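Long-range contacts in peptidoglycan DD-endopeptidase ShyB (Vibrio cholerae, PDB 2GU1), which cuts the peptide cross-links between peptidoglycan strands as a zinc-dependent DD-endopeptidase, probably to let new glycans in as the cell wall expands: residues 211-216 with 235-240; 202-207 with 324-329. One frame throughout, in Å; residues are numbered along the deposited sequence.

Contact 1. Residues 211-216 with 235-240; sequences RQITSG and TDFATP. With ZN (zinc ion), chain B.
Backbone hydrogen bonds from Gln-212, Thr-214 and Ser-215 join 211-216 to the antiparallel segment 235-240. Ala-238 N gives its hydrogen to Gln-212 O at 2.8 Å. Thr-214 N donates to Asp-236 O at 2.9 Å. Asp-236 N in turn reaches Ser-215 O at 2.8 Å, and this bond is the straightest of the three (165°). Between the first two, Ile-213 and Phe-237 form a non-hydrogen-bonded pair, where Phe-237 CA-H points to Gln-212 O and Ile-213 CA-H to Asp-236 O. The 211-216 chain turns a corner at Thr-214, and Ala-238 centres an inverse gamma turn.

The larger apolar cluster lies on the face of Ile-213 and Phe-237. These two side chains run side by side, Ile-213 CG1 lying 3.6 Å from Phe-237 CE1, while Thr-235 CG2 sits over one face of the ring, toward its rim, and also meets the isoleucine methyls. A polar atom, Arg-211 O, approaches the ring in its plane, at the CD1 edge. Elsewhere, Thr-214 CG2 meets Ala-238 CB at 3.8 Å.

Polar contacts lead to the metal. On the face opposite Ile-213 and Phe-237, Asp-236 has CG anti to its carbonyl carbon (chi1 -65°), and OD1 binds the zinc ion at 2.0 Å; His-232 and His-313 complete the protein ligands. A water gives a hydrogen bond to Asp-236 OD2 and is also bonded to Thr-214 OG1, tying the carboxylate to the corner; this second-shell link is consistent with steadying the zinc ligand.

Strand 235-237 lies between strand 213-215 and strand 312-318 in the antiparallel sheet of the M23 peptidase domain, with Thr-235 paired to Phe-314 and Phe-237 to Leu-312.

Contact 2. Residues 202-207 with 324-329; sequences NRYPVD and DAMKAD
The nearest CA atoms of the two irregular loops, those of Arg-203 and Met-326, are 7.0 Å apart, and Asp-324 to Lys-327 fold as a type I beta turn. Arg-203 reaches across to 324-329: its chain bends at chi2 (71°) and again at chi3 (72°), which brings the guanidinium to the carbonyls of the turn. Arg-203 NH1 is shared between two of them, donating to Lys-327 O at 2.7 Å and to Ala-325 O at 2.9 Å. The Ala-325 oxygen lies in the guanidinium plane, whereas that of Lys-327 is tilted out of it; NH2 adds a weak bond to Lys-327 O. Met-326 O stands over one face of the group, off toward its rim.

The turn that presents these oxygens follows strand 321-323 of the peptidase sheet, and it carries an Asx turn in which Asp-324 OD1 accepts from Met-326 N at 2.9 Å. A water bridges the two backbones, donating to both Arg-203 O and Ala-325 O.

Met-326 supplies the apolar part. Bent at chi2 (-64°) and again at chi3, its side chain brings Met-326 CE to 3.7 Å from Arg-203 CD. Met-326 SD lies 3.8 Å from Tyr-204 CE1, a Met-aromatic contact approached obliquely. Arg-203 CG lies over the rim of one face of the Tyr-204 ring. Behind the loops, Met-326 rests on Phe-237, and Ala-325 on Phe-314.

Overall arrangement
Contacts 1 and 2 have centres about 11 Å apart and meet directly at Phe-237, whose CE2 touches Pro-205 CD at 3.4 Å and whose CE1 lies 3.7 Å from Tyr-204 CD1. A probable hydrogen bond from Arg-211 NE to Val-206 O, 2.8 Å, ties the start of 211-216 back to 202-207. In sequence, contact 1 falls wholly between the two segments of contact 2. Only contact 1 supplies a zinc ligand; in contact 2 the Ala-325 side chain is about 11 Å from the metal and about 9 Å from that of His-313. Contact 2 thus touches no zinc ligand through these pairs, but packs on Phe-237, the residue next to the ligand Asp-236.

Contact 1. Residues 211-216 with 235-240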
# COMPACT_ATOMS: atom_id res chain seq x y z
N ARG A 211 18.78 5.47 -15.16
CA ARG A 211 18.41 4.14 -14.69
C ARG A 211 19.52 3.40 -13.94
O ARG A 211 19.33 2.26 -13.51
CB ARG A 211 17.87 3.32 -15.88
CG ARG A 211 16.59 3.93 -16.45
CD ARG A 211 15.93 3.13 -17.58
NE ARG A 211 14.69 3.79 -17.98
CZ ARG A 211 13.95 3.48 -19.04
NH1 ARG A 211 14.32 2.50 -19.85
NH2 ARG A 211 12.84 4.17 -19.30
N GLN A 212 20.67 4.04 -13.76
CA GLN A 212 21.76 3.41 -13.02
C GLN A 212 21.29 3.18 -11.59
O GLN A 212 20.86 4.11 -10.90
CB GLN A 212 23.01 4.29 -13.01
CG GLN A 212 24.10 3.75 -12.09
CD GLN A 212 25.31 4.66 -11.98
OE1 GLN A 212 26.24 4.39 -11.21
NE2 GLN A 212 25.32 5.75 -12.75
N ILE A 213 21.37 1.93 -11.13
CA ILE A 213 20.96 1.59 -9.77
C ILE A 213 22.18 1.70 -8.85
O ILE A 213 23.17 1.00 -9.02
CB ILE A 213 20.39 0.15 -9.71
CG1 ILE A 213 19.14 0.06 -10.59
CG2 ILE A 213 20.07 -0.23 -8.28
CD1 ILE A 213 18.58 -1.35 -10.72
N THR A 214 22.10 2.59 -7.87
CA THR A 214 23.19 2.80 -6.93
C THR A 214 23.06 1.93 -5.68
O THR A 214 23.99 1.81 -4.89
CB THR A 214 23.29 4.28 -6.50
OG1 THR A 214 22.05 4.70 -5.91
CG2 THR A 214 23.58 5.16 -7.71
N SER A 215 21.89 1.32 -5.52
CA SER A 215 21.61 0.45 -4.38
C SER A 215 20.28 -0.27 -4.63
O SER A 215 19.23 0.36 -4.70
CB SER A 215 21.51 1.27 -3.09
OG SER A 215 21.16 0.44 -2.00
N GLY A 216 20.34 -1.60 -4.76
CA GLY A 216 19.14 -2.36 -5.03
C GLY A 216 18.39 -2.86 -3.80
O GLY A 216 18.79 -2.60 -2.67
N THR A 235 14.57 0.37 -4.63
CA THR A 235 15.70 0.45 -5.55
C THR A 235 16.09 1.92 -5.70
O THR A 235 15.23 2.78 -5.90
CB THR A 235 15.33 -0.12 -6.93
OG1 THR A 235 14.85 -1.47 -6.79
CG2 THR A 235 16.52 -0.12 -7.85
N ASP A 236 17.38 2.21 -5.61
CA ASP A 236 17.85 3.59 -5.76
C ASP A 236 18.40 3.86 -7.15
O ASP A 236 19.29 3.14 -7.62
CB ASP A 236 18.94 3.90 -4.73
CG ASP A 236 18.42 3.84 -3.31
OD1 ASP A 236 17.18 3.75 -3.15
OD2 ASP A 236 19.24 3.89 -2.37
N PHE A 237 17.86 4.89 -7.82
CA PHE A 237 18.30 5.28 -9.16
C PHE A 237 19.11 6.57 -9.07
O PHE A 237 18.80 7.47 -8.27
CB PHE A 237 17.09 5.49 -10.09
CG PHE A 237 16.35 4.22 -10.42
CD1 PHE A 237 16.95 3.25 -11.22
CD2 PHE A 237 15.08 3.98 -9.91
CE1 PHE A 237 16.28 2.05 -11.51
CE2 PHE A 237 14.41 2.80 -10.18
CZ PHE A 237 15.01 1.83 -10.98
N ALA A 238 20.16 6.66 -9.89
CA ALA A 238 21.06 7.80 -9.89
C ALA A 238 20.48 9.01 -10.62
O ALA A 238 20.88 9.33 -11.74
CB ALA A 238 22.40 7.42 -10.51
N THR A 239 19.53 9.67 -9.98
CA THR A 239 18.88 10.84 -10.58
C THR A 239 19.39 12.16 -10.03
O THR A 239 19.66 12.28 -8.83
CB THR A 239 17.37 10.84 -10.32
OG1 THR A 239 17.12 10.66 -8.92
CG2 THR A 239 16.69 9.75 -11.11
N PRO A 240 19.54 13.16 -10.90
CA PRO A 240 20.00 14.47 -10.44
C PRO A 240 18.74 15.08 -9.81
O PRO A 240 17.64 14.66 -10.14
CB PRO A 240 20.35 15.20 -11.73
CG PRO A 240 20.62 14.09 -12.71
CD PRO A 240 19.56 13.09 -12.37
ZN ZN B . 16.80 3.53 -1.17
O HOH W 1 21.84 5.11 -3.04

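Contact 2. Residues 202-207 with 324-329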
# COMPACT_ATOMS: atom_id res chain seq x y z
N ASN A 202 5.61 -0.53 -16.41
CA ASN A 202 6.90 -0.24 -17.00
C ASN A 202 7.87 -0.67 -15.90
O ASN A 202 7.53 -0.63 -14.72
CB ASN A 202 7.07 1.26 -17.27
CG ASN A 202 6.27 1.73 -18.46
OD1 ASN A 202 6.07 0.98 -19.42
ND2 ASN A 202 5.82 2.98 -18.42
N ARG A 203 9.05 -1.12 -16.28
CA ARG A 203 10.03 -1.55 -15.28
C ARG A 203 10.66 -0.37 -14.51
O ARG A 203 10.86 -0.46 -13.30
CB ARG A 203 11.14 -2.35 -15.97
CG ARG A 203 12.29 -2.71 -15.05
CD ARG A 203 11.86 -3.76 -14.06
NE ARG A 203 11.70 -5.06 -14.70
CZ ARG A 203 11.22 -6.14 -14.11
NH1 ARG A 203 10.85 -6.10 -12.82
NH2 ARG A 203 11.11 -7.28 -14.79
N TYR A 204 10.94 0.72 -15.22
CA TYR A 204 11.60 1.90 -14.65
C TYR A 204 10.74 3.15 -14.45
O TYR A 204 9.90 3.47 -15.28
CB TYR A 204 12.80 2.28 -15.53
CG TYR A 204 13.83 1.19 -15.66
CD1 TYR A 204 14.72 0.91 -14.63
CD2 TYR A 204 13.88 0.40 -16.81
CE1 TYR A 204 15.64 -0.13 -14.73
CE2 TYR A 204 14.80 -0.64 -16.92
CZ TYR A 204 15.68 -0.90 -15.88
OH TYR A 204 16.58 -1.94 -15.99
N PRO A 205 10.96 3.87 -13.33
CA PRO A 205 10.24 5.10 -12.99
C PRO A 205 10.97 6.35 -13.51
O PRO A 205 10.55 7.47 -13.23
CB PRO A 205 10.19 5.07 -11.47
CG PRO A 205 11.55 4.50 -11.14
CD PRO A 205 11.70 3.36 -12.15
N VAL A 206 12.06 6.15 -14.24
CA VAL A 206 12.84 7.26 -14.77
C VAL A 206 13.33 6.96 -16.19
O VAL A 206 13.30 5.81 -16.65
CB VAL A 206 14.07 7.59 -13.88
CG1 VAL A 206 13.63 8.07 -12.49
CG2 VAL A 206 14.95 6.37 -13.76
N ASP A 207 13.80 8.00 -16.88
CA ASP A 207 14.30 7.86 -18.23
C ASP A 207 15.63 7.11 -18.26
O ASP A 207 16.35 7.05 -17.25
CB ASP A 207 14.44 9.23 -18.90
CG ASP A 207 13.09 9.91 -19.10
OD1 ASP A 207 12.17 9.27 -19.66
OD2 ASP A 207 12.96 11.09 -18.71
N ASP A 324 11.39 -6.76 -4.70
CA ASP A 324 12.43 -6.21 -5.57
C ASP A 324 11.77 -5.70 -6.85
O ASP A 324 11.22 -6.48 -7.62
CB ASP A 324 13.45 -7.29 -5.90
CG ASP A 324 14.72 -6.73 -6.51
OD1 ASP A 324 14.64 -5.72 -7.24
OD2 ASP A 324 15.80 -7.30 -6.26
N ALA A 325 11.82 -4.38 -7.07
CA ALA A 325 11.22 -3.78 -8.25
C ALA A 325 11.84 -4.28 -9.55
O ALA A 325 11.22 -4.24 -10.60
CB ALA A 325 11.35 -2.26 -8.18
N MET A 326 13.08 -4.75 -9.47
CA MET A 326 13.76 -5.25 -10.66
C MET A 326 13.62 -6.75 -10.90
O MET A 326 14.24 -7.29 -11.81
CB MET A 326 15.25 -4.89 -10.58
CG MET A 326 15.53 -3.41 -10.40
SD MET A 326 14.99 -2.40 -11.79
CE MET A 326 13.36 -1.88 -11.26
N LYS A 327 12.78 -7.43 -10.11
CA LYS A 327 12.62 -8.88 -10.26
C LYS A 327 11.92 -9.34 -11.54
O LYS A 327 11.03 -8.67 -12.07
CB LYS A 327 11.91 -9.47 -9.04
CG LYS A 327 10.42 -9.27 -8.98
CD LYS A 327 9.85 -10.01 -7.78
CE LYS A 327 8.34 -9.96 -7.75
NZ LYS A 327 7.80 -10.83 -6.66
N ALA A 328 12.33 -10.52 -12.02
CA ALA A 328 11.80 -11.11 -13.25
C ALA A 328 10.28 -11.20 -13.37
O ALA A 328 9.68 -10.51 -14.19
CB ALA A 328 12.42 -12.50 -13.45
N ASP A 329 9.66 -12.06 -12.56
CA ASP A 329 8.22 -12.24 -12.62
C ASP A 329 7.43 -11.10 -11.98
O ASP A 329 7.45 -10.92 -10.76
CB ASP A 329 7.80 -13.56 -11.95
CG ASP A 329 7.93 -13.51 -10.44
OD1 ASP A 329 9.06 -13.34 -9.93
OD2 ASP A 329 6.89 -13.63 -9.75
O HOH W 2 9.61 -1.89 -11.49